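PDB 3RH9: succinate-semialdehyde dehydrogenase (NAD(P)(+)) from Marinobacter aquaeolei, which probably oxidises succinate semialdehyde to succinate, passing the hydride to a nicotinamide cofactor. Local coordinates for residues 13-18 / 196-201; 82-87 / 191-196; 301-306 / 374-379. All blocks are in the same frame, centred on the assembly; numbering follows the deposited sequence.

Contacts 1 and 2 are neighbours, with centres about 11 Å apart, and both draw on helix 188-197, whose residue V196 lies in segments of both; Y15 of contact 1 packs directly on F194 of contact 2. Along the chain contact 2 is nested inside the loop closed by contact 1: the N-terminal hairpin lies beside one part of helix 188-197 and helix 70-86 beside another, while helix 188-197 itself touches edge strand 207-209 of the six-stranded cofactor-domain sheet. Contact 3 follows later in the chain and lies beyond the chain's centre, its centre about 51 Å from contact 1 and 44 Å from contact 2. It belongs to the seven-stranded sheet, so the set samples both alpha/beta domains.

Contact 1. Residues 13-18 / 196-201; sequences TGYIGG and VMDKLD
Y15 meets D198 where the N-terminal beta hairpin, strands 14-16 and 19-21, lies over the end of helix 188-197 in the Rossmann-type cofactor domain. The hairpin turns through G17 and G18, both at positive phi as in a type I' turn, while Y15 is joined by backbone hydrogen bonds to L209 of strand 207-209, at the edge of the six-stranded sheet.

The packed half of the contact is the phenol ring. With CG anti to the backbone N (chi1 -169°), the ring projects toward the helix, meeting W20 edge-to-face and also touching F194, and its far end arrives at D198. There the hydroxyl donates to the carboxylate, Y15 OH to D198 OD1 at 3.0 Å. The same oxygen lies in the plane of the ring at its edge, 3.6 Å from Y15 CE2, whereas the ring and carboxylate planes stand 72° apart.

The other half is loose. D198 sits in a type I turn from M197 to L200 as the chain leaves the helix, and its second oxygen faces weaker company: D198 OD2 is 4.0 Å from K199 NZ, a long salt bridge made by an exposed lysine, and W20 NE1 reaches it with a weak hydrogen bond. G18 adds little, since its carbonyl G18 O stays 4.2 Å from D198 OD1. A single directed bond thus ties the hairpin to the helix end within this pair of segments, and Y15 OH approaches D198 OD1 from the anti side, 31° out of the carboxylate plane.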
ATOM      1  N   THR A  13     -18.988  24.634  13.073  1.00 21.21           N
ATOM      2  CA  THR A  13     -18.072  25.206  12.105  1.00 21.48           C
ATOM      3  C   THR A  13     -16.854  24.306  12.074  1.00 21.53           C
ATOM      4  O   THR A  13     -16.795  23.305  12.791  1.00 20.37           O
ATOM      5  CB  THR A  13     -17.658  26.634  12.517  1.00 22.37           C
ATOM      6  OG1 THR A  13     -16.643  27.123  11.638  1.00 23.45           O
ATOM      7  CG2 THR A  13     -17.122  26.653  13.938  1.00 21.56           C
ATOM      8  N   GLY A  14     -15.881  24.659  11.245  1.00 22.04           N
ATOM      9  CA  GLY A  14     -14.676  23.864  11.132  1.00 21.32           C
ATOM     10  C   GLY A  14     -13.753  23.995  12.322  1.00 20.24           C
ATOM     11  O   GLY A  14     -14.055  24.671  13.306  1.00 21.02           O
ATOM     12  N   TYR A  15     -12.612  23.333  12.234  1.00 18.34           N
ATOM     13  CA  TYR A  15     -11.648  23.372  13.313  1.00 19.34           C
ATOM     14  C   TYR A  15     -10.263  23.361  12.729  1.00 19.18           C
ATOM     15  O   TYR A  15      -9.758  22.314  12.328  1.00 19.34           O
ATOM     16  CB  TYR A  15     -11.818  22.169  14.228  1.00 20.14           C
ATOM     17  CG  TYR A  15     -11.037  22.265  15.520  1.00 19.75           C
ATOM     18  CD1 TYR A  15      -9.718  21.825  15.600  1.00 18.83           C
ATOM     19  CD2 TYR A  15     -11.622  22.792  16.658  1.00 20.66           C
ATOM     20  CE1 TYR A  15      -9.011  21.901  16.782  1.00 18.25           C
ATOM     21  CE2 TYR A  15     -10.921  22.878  17.851  1.00 22.73           C
ATOM     22  CZ  TYR A  15      -9.620  22.429  17.908  1.00 20.83           C
ATOM     23  OH  TYR A  15      -8.949  22.511  19.102  1.00 20.48           O
ATOM     24  N   ILE A  16      -9.648  24.534  12.685  1.00 19.63           N
ATOM     25  CA  ILE A  16      -8.339  24.676  12.085  1.00 18.40           C
ATOM     26  C   ILE A  16      -7.366  25.262  13.085  1.00 19.75           C
ATOM     27  O   ILE A  16      -7.613  26.345  13.637  1.00 19.78           O
ATOM     28  CB  ILE A  16      -8.411  25.597  10.880  1.00 18.27           C
ATOM     29  CG1 ILE A  16      -9.216  24.931   9.772  1.00 19.30           C
ATOM     30  CG2 ILE A  16      -7.032  25.976  10.420  1.00 17.19           C
ATOM     31  CD1 ILE A  16      -9.460  25.840   8.572  1.00 21.78           C
ATOM     32  N   GLY A  17      -6.269  24.541  13.313  1.00 18.07           N
ATOM     33  CA  GLY A  17      -5.156  25.042  14.099  1.00 17.49           C
ATOM     34  C   GLY A  17      -5.511  25.447  15.515  1.00 19.19           C
ATOM     35  O   GLY A  17      -4.903  26.353  16.084  1.00 19.49           O
ATOM     36  N   GLY A  18      -6.503  24.772  16.084  1.00 20.07           N
ATOM     37  CA  GLY A  18      -6.879  24.979  17.471  1.00 19.05           C
ATOM     38  C   GLY A  18      -8.148  25.798  17.574  1.00 20.76           C
ATOM     39  O   GLY A  18      -8.789  25.832  18.620  1.00 20.18           O
ATOM     40  N   VAL A 196     -15.213  17.484  21.958  1.00 21.48           N
ATOM     41  CA  VAL A 196     -14.620  16.715  23.052  1.00 21.12           C
ATOM     42  C   VAL A 196     -13.087  16.768  23.056  1.00 21.45           C
ATOM     43  O   VAL A 196     -12.491  16.858  24.119  1.00 24.12           O
ATOM     44  CB  VAL A 196     -15.121  15.241  23.114  1.00 22.11           C
ATOM     45  CG1 VAL A 196     -14.274  14.412  24.093  1.00 19.47           C
ATOM     46  CG2 VAL A 196     -16.574  15.189  23.533  1.00 20.50           C
HETATM   47  N   MSE A 197     -12.454  16.724  21.884  1.00 21.03           N
HETATM   48  CA  MSE A 197     -10.985  16.752  21.799  1.00 22.54           C
HETATM   49  C   MSE A 197     -10.409  18.138  22.056  1.00 23.31           C
HETATM   50  O   MSE A 197      -9.240  18.291  22.421  1.00 23.54           O
HETATM   51  CB  MSE A 197     -10.505  16.290  20.423  1.00 20.23           C
HETATM   52  CG  MSE A 197     -10.639  14.810  20.184  1.00 23.54           C
HETATM   53 SE   MSE A 197      -9.828  14.218  18.496  1.00 46.44          SE
HETATM   54  CE  MSE A 197     -11.065  15.120  17.249  1.00 21.73           C
ATOM     55  N   ASP A 198     -11.239  19.142  21.834  1.00 23.00           N
ATOM     56  CA  ASP A 198     -10.836  20.526  21.921  1.00 22.49           C
ATOM     57  C   ASP A 198     -10.458  20.856  23.356  1.00 24.30           C
ATOM     58  O   ASP A 198      -9.795  21.849  23.622  1.00 23.46           O
ATOM     59  CB  ASP A 198     -12.008  21.386  21.472  1.00 24.36           C
ATOM     60  CG  ASP A 198     -11.774  22.853  21.699  1.00 27.91           C
ATOM     61  OD1 ASP A 198     -10.640  23.311  21.434  1.00 28.80           O
ATOM     62  OD2 ASP A 198     -12.730  23.546  22.132  1.00 28.34           O
ATOM     63  N   LYS A 199     -10.873  19.999  24.282  1.00 25.32           N
ATOM     64  CA  LYS A 199     -10.655  20.240  25.700  1.00 25.04           C
ATOM     65  C   LYS A 199      -9.659  19.255  26.274  1.00 24.61           C
ATOM     66  O   LYS A 199      -9.741  18.893  27.445  1.00 26.68           O
ATOM     67  CB  LYS A 199     -11.985  20.171  26.455  1.00 24.76           C
ATOM     68  CG  LYS A 199     -12.961  21.232  25.969  1.00 28.57           C
ATOM     69  CD  LYS A 199     -14.289  21.224  26.717  1.00 32.41           C
ATOM     70  CE  LYS A 199     -15.311  22.152  26.020  1.00 32.46           C
ATOM     71  NZ  LYS A 199     -14.753  23.467  25.560  1.00 29.69           N
ATOM     72  N   LEU A 200      -8.708  18.838  25.452  1.00 23.54           N
ATOM     73  CA  LEU A 200      -7.770  17.809  25.854  1.00 22.41           C
ATOM     74  C   LEU A 200      -6.315  18.237  25.667  1.00 26.35           C
ATOM     75  O   LEU A 200      -5.393  17.418  25.785  1.00 25.76           O
ATOM     76  CB  LEU A 200      -8.048  16.529  25.082  1.00 22.74           C
ATOM     77  CG  LEU A 200      -9.372  15.846  25.401  1.00 22.25           C
ATOM     78  CD1 LEU A 200      -9.439  14.498  24.700  1.00 21.44           C
ATOM     79  CD2 LEU A 200      -9.513  15.680  26.889  1.00 20.75           C
ATOM     80  N   ASP A 201      -6.103  19.516  25.372  1.00 25.99           N
ATOM     81  CA  ASP A 201      -4.745  20.019  25.249  1.00 26.15           C
ATOM     82  C   ASP A 201      -3.896  19.309  24.193  1.00 24.90           C
ATOM     83  O   ASP A 201      -2.711  19.055  24.404  1.00 24.64           O
ATOM     84  CB  ASP A 201      -4.041  19.945  26.601  1.00 30.30           C
ATOM     85  CG  ASP A 201      -3.745  21.314  27.175  1.00 40.55           C
ATOM     86  OD1 ASP A 201      -3.718  22.304  26.393  1.00 37.06           O
ATOM     87  OD2 ASP A 201      -3.537  21.396  28.410  1.00 47.88           O
TER

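Contact 2. Residues 82-87 / 191-196; sequences DGLKEN and IAFFSV
V196 of helix 188-197 lies against the last turn of helix 70-86, its two methyls divided between G83 and N87. The rotamer makes this division: CG1 stands anti to the backbone N (chi1 169°) and reaches G83, with V196 CG1 3.9 Å from G83 CA, while CG2 stands anti to the carbonyl carbon and meets the N87 carboxamide. G83, with no side chain, sits where the two backbones come closest, 6.4 Å between G83 CA and V196 CA.

N87, the first residue beyond the helical backbone, turns its side chain back along the helix. CG lies beside its own backbone N, and ND2 donates to the carbonyl one turn earlier, N87 ND2 to G83 O at 2.6 Å, with a nearly straight N-H...O angle of 164° and the acceptor close to the amide plane. G83 O also accepts from N87 N, so main chain and side chain of one residue grip the same oxygen. Held in this way, the carboxamide turns a flat face to the valine, the V196 CG2 methyl sitting over N87 CG at 3.6 Å. Replacing N87 by an alanine would probably leave G83 O without its side-chain donor and open a gap beside V196 CG2.

On the other flank L84 CD2 touches F193 CE1 at 3.6 Å, approaching the ring obliquely. F193 has CG anti to its backbone N, which carries the ring across to L84; F117 of helix 103-123 touches both residues. The chemistry implies a division of labour: the helices meet through van der Waals contacts, including the face of the N87 amide, while that amide's hydrogen bond is spent at the C-terminal end of helix 70-86, on G83 O.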
ATOM      1  N   ASP A  82     -10.801   8.120  26.830  1.00 19.63           N
ATOM      2  CA  ASP A  82     -11.584   8.450  28.010  1.00 18.67           C
ATOM      3  C   ASP A  82     -12.655   9.482  27.680  1.00 20.38           C
ATOM      4  O   ASP A  82     -13.783   9.386  28.159  1.00 22.62           O
ATOM      5  CB  ASP A  82     -10.677   8.988  29.124  1.00 20.57           C
ATOM      6  CG  ASP A  82      -9.786   7.912  29.736  1.00 20.56           C
ATOM      7  OD1 ASP A  82     -10.030   6.717  29.463  1.00 20.32           O
ATOM      8  OD2 ASP A  82      -8.843   8.264  30.488  1.00 20.89           O
ATOM      9  N   GLY A  83     -12.299  10.478  26.874  1.00 19.46           N
ATOM     10  CA  GLY A  83     -13.258  11.470  26.419  1.00 19.67           C
ATOM     11  C   GLY A  83     -14.451  10.841  25.703  1.00 21.09           C
ATOM     12  O   GLY A  83     -15.606  11.174  25.974  1.00 21.18           O
ATOM     13  N   LEU A  84     -14.189   9.924  24.781  1.00 19.56           N
ATOM     14  CA  LEU A  84     -15.296   9.259  24.116  1.00 20.26           C
ATOM     15  C   LEU A  84     -16.199   8.593  25.150  1.00 20.74           C
ATOM     16  O   LEU A  84     -17.394   8.853  25.195  1.00 20.46           O
ATOM     17  CB  LEU A  84     -14.800   8.241  23.094  1.00 17.87           C
ATOM     18  CG  LEU A  84     -14.207   8.878  21.838  1.00 18.29           C
ATOM     19  CD1 LEU A  84     -13.403   7.848  21.060  1.00 17.55           C
ATOM     20  CD2 LEU A  84     -15.291   9.517  20.969  1.00 17.99           C
ATOM     21  N   LYS A  85     -15.619   7.755  26.001  1.00 20.31           N
ATOM     22  CA  LYS A  85     -16.420   6.949  26.909  1.00 20.35           C
ATOM     23  C   LYS A  85     -17.305   7.823  27.796  1.00 22.38           C
ATOM     24  O   LYS A  85     -18.440   7.448  28.122  1.00 21.24           O
ATOM     25  CB  LYS A  85     -15.530   6.039  27.757  1.00 22.33           C
ATOM     26  CG  LYS A  85     -14.970   4.809  27.042  1.00 20.54           C
ATOM     27  CD  LYS A  85     -14.076   4.013  27.996  1.00 21.01           C
ATOM     28  CE  LYS A  85     -13.149   3.048  27.247  1.00 25.02           C
ATOM     29  NZ  LYS A  85     -12.291   2.240  28.173  1.00 23.41           N
ATOM     30  N   GLU A  86     -16.782   8.988  28.177  1.00 21.74           N
ATOM     31  CA  GLU A  86     -17.502   9.924  29.030  1.00 20.98           C
ATOM     32  C   GLU A  86     -18.671  10.585  28.336  1.00 21.68           C
ATOM     33  O   GLU A  86     -19.718  10.793  28.941  1.00 21.52           O
ATOM     34  CB  GLU A  86     -16.576  11.029  29.491  1.00 21.88           C
ATOM     35  CG  GLU A  86     -15.453  10.550  30.347  1.00 26.18           C
ATOM     36  CD  GLU A  86     -14.582  11.692  30.754  1.00 29.44           C
ATOM     37  OE1 GLU A  86     -15.138  12.799  30.916  1.00 31.26           O
ATOM     38  OE2 GLU A  86     -13.352  11.492  30.896  1.00 32.95           O
ATOM     39  N   ASN A  87     -18.481  10.959  27.078  1.00 21.42           N
ATOM     40  CA  ASN A  87     -19.517  11.665  26.351  1.00 20.30           C
ATOM     41  C   ASN A  87     -20.237  10.704  25.443  1.00 19.92           C
ATOM     42  O   ASN A  87     -20.695  11.068  24.364  1.00 20.96           O
ATOM     43  CB  ASN A  87     -18.920  12.824  25.566  1.00 19.84           C
ATOM     44  CG  ASN A  87     -18.109  13.743  26.443  1.00 20.31           C
ATOM     45  OD1 ASN A  87     -18.570  14.818  26.830  1.00 21.60           O
ATOM     46  ND2 ASN A  87     -16.904  13.313  26.790  1.00 20.15           N
ATOM     47  N   ILE A 191     -18.412  16.968  14.632  1.00 18.96           N
ATOM     48  CA  ILE A 191     -18.295  18.200  15.378  1.00 21.05           C
ATOM     49  C   ILE A 191     -18.239  17.903  16.878  1.00 20.83           C
ATOM     50  O   ILE A 191     -17.399  18.448  17.594  1.00 20.52           O
ATOM     51  CB  ILE A 191     -19.410  19.193  15.013  1.00 20.07           C
ATOM     52  CG1 ILE A 191     -19.240  19.629  13.561  1.00 19.58           C
ATOM     53  CG2 ILE A 191     -19.342  20.408  15.909  1.00 20.27           C
ATOM     54  CD1 ILE A 191     -20.316  20.527  13.072  1.00 20.81           C
ATOM     55  N   ALA A 192     -19.109  17.005  17.337  1.00 20.03           N
ATOM     56  CA  ALA A 192     -19.154  16.621  18.748  1.00 20.22           C
ATOM     57  C   ALA A 192     -17.826  16.042  19.218  1.00 20.24           C
ATOM     58  O   ALA A 192     -17.311  16.404  20.279  1.00 21.88           O
ATOM     59  CB  ALA A 192     -20.278  15.631  18.991  1.00 20.28           C
ATOM     60  N   PHE A 193     -17.279  15.139  18.415  1.00 19.96           N
ATOM     61  CA  PHE A 193     -15.954  14.581  18.645  1.00 19.63           C
ATOM     62  C   PHE A 193     -14.881  15.684  18.777  1.00 21.61           C
ATOM     63  O   PHE A 193     -14.076  15.671  19.715  1.00 21.94           O
ATOM     64  CB  PHE A 193     -15.603  13.610  17.520  1.00 18.41           C
ATOM     65  CG  PHE A 193     -14.377  12.810  17.780  1.00 18.81           C
ATOM     66  CD1 PHE A 193     -14.089  12.362  19.055  1.00 19.60           C
ATOM     67  CD2 PHE A 193     -13.510  12.494  16.748  1.00 19.45           C
ATOM     68  CE1 PHE A 193     -12.943  11.610  19.298  1.00 21.57           C
ATOM     69  CE2 PHE A 193     -12.368  11.741  16.978  1.00 19.20           C
ATOM     70  CZ  PHE A 193     -12.079  11.295  18.249  1.00 18.92           C
ATOM     71  N   PHE A 194     -14.873  16.639  17.849  1.00 19.89           N
ATOM     72  CA  PHE A 194     -13.896  17.712  17.919  1.00 19.63           C
ATOM     73  C   PHE A 194     -14.128  18.574  19.135  1.00 21.67           C
ATOM     74  O   PHE A 194     -13.180  19.018  19.770  1.00 22.25           O
ATOM     75  CB  PHE A 194     -13.867  18.544  16.640  1.00 18.09           C
ATOM     76  CG  PHE A 194     -12.852  18.072  15.658  1.00 18.02           C
ATOM     77  CD1 PHE A 194     -11.606  18.653  15.605  1.00 18.15           C
ATOM     78  CD2 PHE A 194     -13.119  17.013  14.824  1.00 18.78           C
ATOM     79  CE1 PHE A 194     -10.652  18.215  14.709  1.00 17.34           C
ATOM     80  CE2 PHE A 194     -12.164  16.571  13.924  1.00 18.20           C
ATOM     81  CZ  PHE A 194     -10.926  17.172  13.872  1.00 17.43           C
ATOM     82  N   SER A 195     -15.390  18.802  19.477  1.00 22.44           N
ATOM     83  CA  SER A 195     -15.690  19.526  20.703  1.00 23.08           C
ATOM     84  C   SER A 195     -15.079  18.812  21.908  1.00 23.40           C
ATOM     85  O   SER A 195     -14.487  19.460  22.775  1.00 25.06           O
ATOM     86  CB  SER A 195     -17.194  19.694  20.897  1.00 24.70           C
ATOM     87  OG  SER A 195     -17.449  20.396  22.100  1.00 24.67           O
ATOM     88  N   VAL A 196     -15.213  17.484  21.958  1.00 21.48           N
ATOM     89  CA  VAL A 196     -14.620  16.715  23.052  1.00 21.12           C
ATOM     90  C   VAL A 196     -13.087  16.768  23.056  1.00 21.45           C
ATOM     91  O   VAL A 196     -12.491  16.858  24.119  1.00 24.12           O
ATOM     92  CB  VAL A 196     -15.121  15.241  23.114  1.00 22.11           C
ATOM     93  CG1 VAL A 196     -14.274  14.412  24.093  1.00 19.47           C
ATOM     94  CG2 VAL A 196     -16.574  15.189  23.533  1.00 20.50           C
TER

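Contact 3. Residues 301-306 / 374-379; sequences KVADAF and VVQGVD
CG of Q376 lies anti to the backbone N (chi1 -157°), and the chain beyond it stays extended (chi2 162°), carrying the carboxamide straight off the strand to the first turn of helix 303-316. This reach spans a wide gap between backbones: A303 CA and Q376 CA, the closest pair of the two segments, are 8.8 Å apart.

The amide nitrogen does the touching. Q376 NE2 comes to 3.5 Å from A303 CB, a van der Waals contact with a methyl that itself points toward the strand. The same nitrogen lies 3.7 Å from A303 O, as a van der Waals neighbour and not a hydrogen bond. D304 is marginal: its side chain starts away from the strand and bends back, yet D304 OD1 remains 4.3 Å from Q376 NE2, too far for a hydrogen bond, leaving at most a mild electrostatic attraction at the exposed side of the contact. The whole is a small van der Waals touch, the end of an amide beside an alanine methyl.

On the helix side, V302 holds the N-cap position and its carbonyl closes the first turn, F306 N to V302 O at 2.8 Å. A303 also touches L398, while F306 packs on helix 271-283. On the strand side, Q376 is bonded through its backbone to S354 and V375 to V394 and M396, fixing the base from which the glutamine extends. Strand 373-376 runs parallel to 393-399, which in turn runs parallel to 295-299, the strand that leads into helix 303-316. A helix laid against a largely parallel sheet in this manner belongs to the alpha/beta catalytic domain of aldehyde dehydrogenases.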
ATOM      1  N   LYS A 301     -30.141 -28.857   2.483  1.00 25.12           N
ATOM      2  CA  LYS A 301     -30.731 -29.744   3.489  1.00 25.01           C
ATOM      3  C   LYS A 301     -31.272 -28.978   4.683  1.00 23.29           C
ATOM      4  O   LYS A 301     -32.074 -29.513   5.440  1.00 26.33           O
ATOM      5  CB  LYS A 301     -29.738 -30.823   3.942  1.00 23.80           C
ATOM      6  CG  LYS A 301     -29.288 -31.751   2.822  1.00 26.27           C
ATOM      7  CD  LYS A 301     -28.586 -32.998   3.368  1.00 31.12           C
ATOM      8  CE  LYS A 301     -28.444 -34.092   2.297  1.00 32.40           C
ATOM      9  NZ  LYS A 301     -27.304 -33.826   1.373  1.00 32.41           N
ATOM     10  N   VAL A 302     -30.857 -27.723   4.832  1.00 22.73           N
ATOM     11  CA  VAL A 302     -31.235 -26.921   5.996  1.00 23.59           C
ATOM     12  C   VAL A 302     -31.851 -25.565   5.627  1.00 23.75           C
ATOM     13  O   VAL A 302     -32.162 -24.744   6.494  1.00 24.48           O
ATOM     14  CB  VAL A 302     -30.030 -26.728   6.948  1.00 24.94           C
ATOM     15  CG1 VAL A 302     -29.620 -28.074   7.564  1.00 21.21           C
ATOM     16  CG2 VAL A 302     -28.851 -26.099   6.193  1.00 22.86           C
ATOM     17  N   ALA A 303     -32.049 -25.348   4.332  1.00 24.13           N
ATOM     18  CA  ALA A 303     -32.612 -24.087   3.839  1.00 26.20           C
ATOM     19  C   ALA A 303     -33.971 -23.742   4.447  1.00 26.74           C
ATOM     20  O   ALA A 303     -34.156 -22.640   4.962  1.00 25.58           O
ATOM     21  CB  ALA A 303     -32.701 -24.101   2.311  1.00 24.54           C
ATOM     22  N   ASP A 304     -34.912 -24.684   4.370  1.00 26.45           N
ATOM     23  CA  ASP A 304     -36.269 -24.480   4.875  1.00 27.75           C
ATOM     24  C   ASP A 304     -36.309 -24.190   6.366  1.00 27.19           C
ATOM     25  O   ASP A 304     -36.930 -23.223   6.811  1.00 24.40           O
ATOM     26  CB  ASP A 304     -37.124 -25.703   4.584  1.00 29.46           C
ATOM     27  CG  ASP A 304     -37.634 -25.718   3.166  1.00 38.28           C
ATOM     28  OD1 ASP A 304     -37.795 -24.602   2.610  1.00 38.16           O
ATOM     29  OD2 ASP A 304     -37.874 -26.830   2.619  1.00 38.77           O
ATOM     30  N   ALA A 305     -35.653 -25.052   7.135  1.00 26.22           N
ATOM     31  CA  ALA A 305     -35.558 -24.857   8.566  1.00 25.92           C
ATOM     32  C   ALA A 305     -34.864 -23.530   8.848  1.00 26.26           C
ATOM     33  O   ALA A 305     -35.223 -22.813   9.780  1.00 26.42           O
ATOM     34  CB  ALA A 305     -34.806 -26.003   9.205  1.00 22.94           C
ATOM     35  N   PHE A 306     -33.875 -23.191   8.030  1.00 24.75           N
ATOM     36  CA  PHE A 306     -33.135 -21.970   8.289  1.00 26.50           C
ATOM     37  C   PHE A 306     -33.980 -20.711   8.065  1.00 26.08           C
ATOM     38  O   PHE A 306     -33.937 -19.789   8.879  1.00 27.08           O
ATOM     39  CB  PHE A 306     -31.809 -21.912   7.513  1.00 25.80           C
ATOM     40  CG  PHE A 306     -30.890 -20.807   7.979  1.00 24.55           C
ATOM     41  CD1 PHE A 306     -30.354 -20.826   9.258  1.00 23.86           C
ATOM     42  CD2 PHE A 306     -30.585 -19.743   7.154  1.00 24.14           C
ATOM     43  CE1 PHE A 306     -29.523 -19.807   9.699  1.00 21.96           C
ATOM     44  CE2 PHE A 306     -29.751 -18.727   7.590  1.00 22.35           C
ATOM     45  CZ  PHE A 306     -29.218 -18.763   8.865  1.00 21.67           C
ATOM     46  N   VAL A 374     -36.940 -10.937   4.242  1.00 19.18           N
ATOM     47  CA  VAL A 374     -36.223 -12.170   3.942  1.00 19.67           C
ATOM     48  C   VAL A 374     -36.733 -12.831   2.663  1.00 20.72           C
ATOM     49  O   VAL A 374     -37.884 -13.267   2.596  1.00 21.52           O
ATOM     50  CB  VAL A 374     -36.386 -13.188   5.080  1.00 19.45           C
ATOM     51  CG1 VAL A 374     -35.911 -14.533   4.624  1.00 20.61           C
ATOM     52  CG2 VAL A 374     -35.639 -12.742   6.329  1.00 21.90           C
ATOM     53  N   VAL A 375     -35.889 -12.927   1.647  1.00 18.57           N
ATOM     54  CA  VAL A 375     -36.323 -13.603   0.438  1.00 20.77           C
ATOM     55  C   VAL A 375     -35.548 -14.884   0.201  1.00 21.25           C
ATOM     56  O   VAL A 375     -34.353 -14.959   0.482  1.00 21.28           O
ATOM     57  CB  VAL A 375     -36.248 -12.701  -0.822  1.00 20.03           C
ATOM     58  CG1 VAL A 375     -37.167 -11.523  -0.672  1.00 18.32           C
ATOM     59  CG2 VAL A 375     -34.812 -12.258  -1.095  1.00 18.21           C
ATOM     60  N   GLN A 376     -36.239 -15.887  -0.328  1.00 20.97           N
ATOM     61  CA  GLN A 376     -35.598 -17.145  -0.650  1.00 22.80           C
ATOM     62  C   GLN A 376     -35.671 -17.411  -2.150  1.00 22.31           C
ATOM     63  O   GLN A 376     -36.556 -16.915  -2.838  1.00 22.86           O
ATOM     64  CB  GLN A 376     -36.230 -18.286   0.142  1.00 25.57           C
ATOM     65  CG  GLN A 376     -35.290 -19.468   0.289  1.00 31.08           C
ATOM     66  CD  GLN A 376     -35.679 -20.429   1.407  1.00 37.71           C
ATOM     67  OE1 GLN A 376     -36.602 -20.168   2.195  1.00 39.55           O
ATOM     68  NE2 GLN A 376     -34.964 -21.555   1.481  1.00 36.33           N
ATOM     69  N   GLY A 377     -34.714 -18.169  -2.654  1.00 21.14           N
ATOM     70  CA  GLY A 377     -34.686 -18.519  -4.061  1.00 22.95           C
ATOM     71  C   GLY A 377     -33.834 -17.597  -4.913  1.00 25.41           C
ATOM     72  O   GLY A 377     -34.140 -17.372  -6.085  1.00 27.28           O
ATOM     73  N   VAL A 378     -32.764 -17.064  -4.332  1.00 22.93           N
ATOM     74  CA  VAL A 378     -31.954 -16.061  -5.007  1.00 23.63           C
ATOM     75  C   VAL A 378     -30.746 -16.651  -5.727  1.00 24.45           C
ATOM     76  O   VAL A 378     -30.034 -17.472  -5.152  1.00 23.47           O
ATOM     77  CB  VAL A 378     -31.445 -15.038  -3.999  1.00 24.13           C
ATOM     78  CG1 VAL A 378     -30.272 -14.256  -4.581  1.00 24.11           C
ATOM     79  CG2 VAL A 378     -32.577 -14.125  -3.586  1.00 23.38           C
ATOM     80  N   ASP A 379     -30.507 -16.225  -6.970  1.00 22.99           N
ATOM     81  CA  ASP A 379     -29.343 -16.703  -7.729  1.00 22.66           C
ATOM     82  C   ASP A 379     -28.493 -15.571  -8.288  1.00 21.36           C
ATOM     83  O   ASP A 379     -28.836 -14.408  -8.140  1.00 23.41           O
ATOM     84  CB  ASP A 379     -29.753 -17.671  -8.850  1.00 25.05           C
ATOM     85  CG  ASP A 379     -30.590 -17.005  -9.940  1.00 26.18           C
ATOM     86  OD1 ASP A 379     -30.030 -16.684 -11.008  1.00 24.04           O
ATOM     87  OD2 ASP A 379     -31.810 -16.813  -9.735  1.00 28.73           O
TER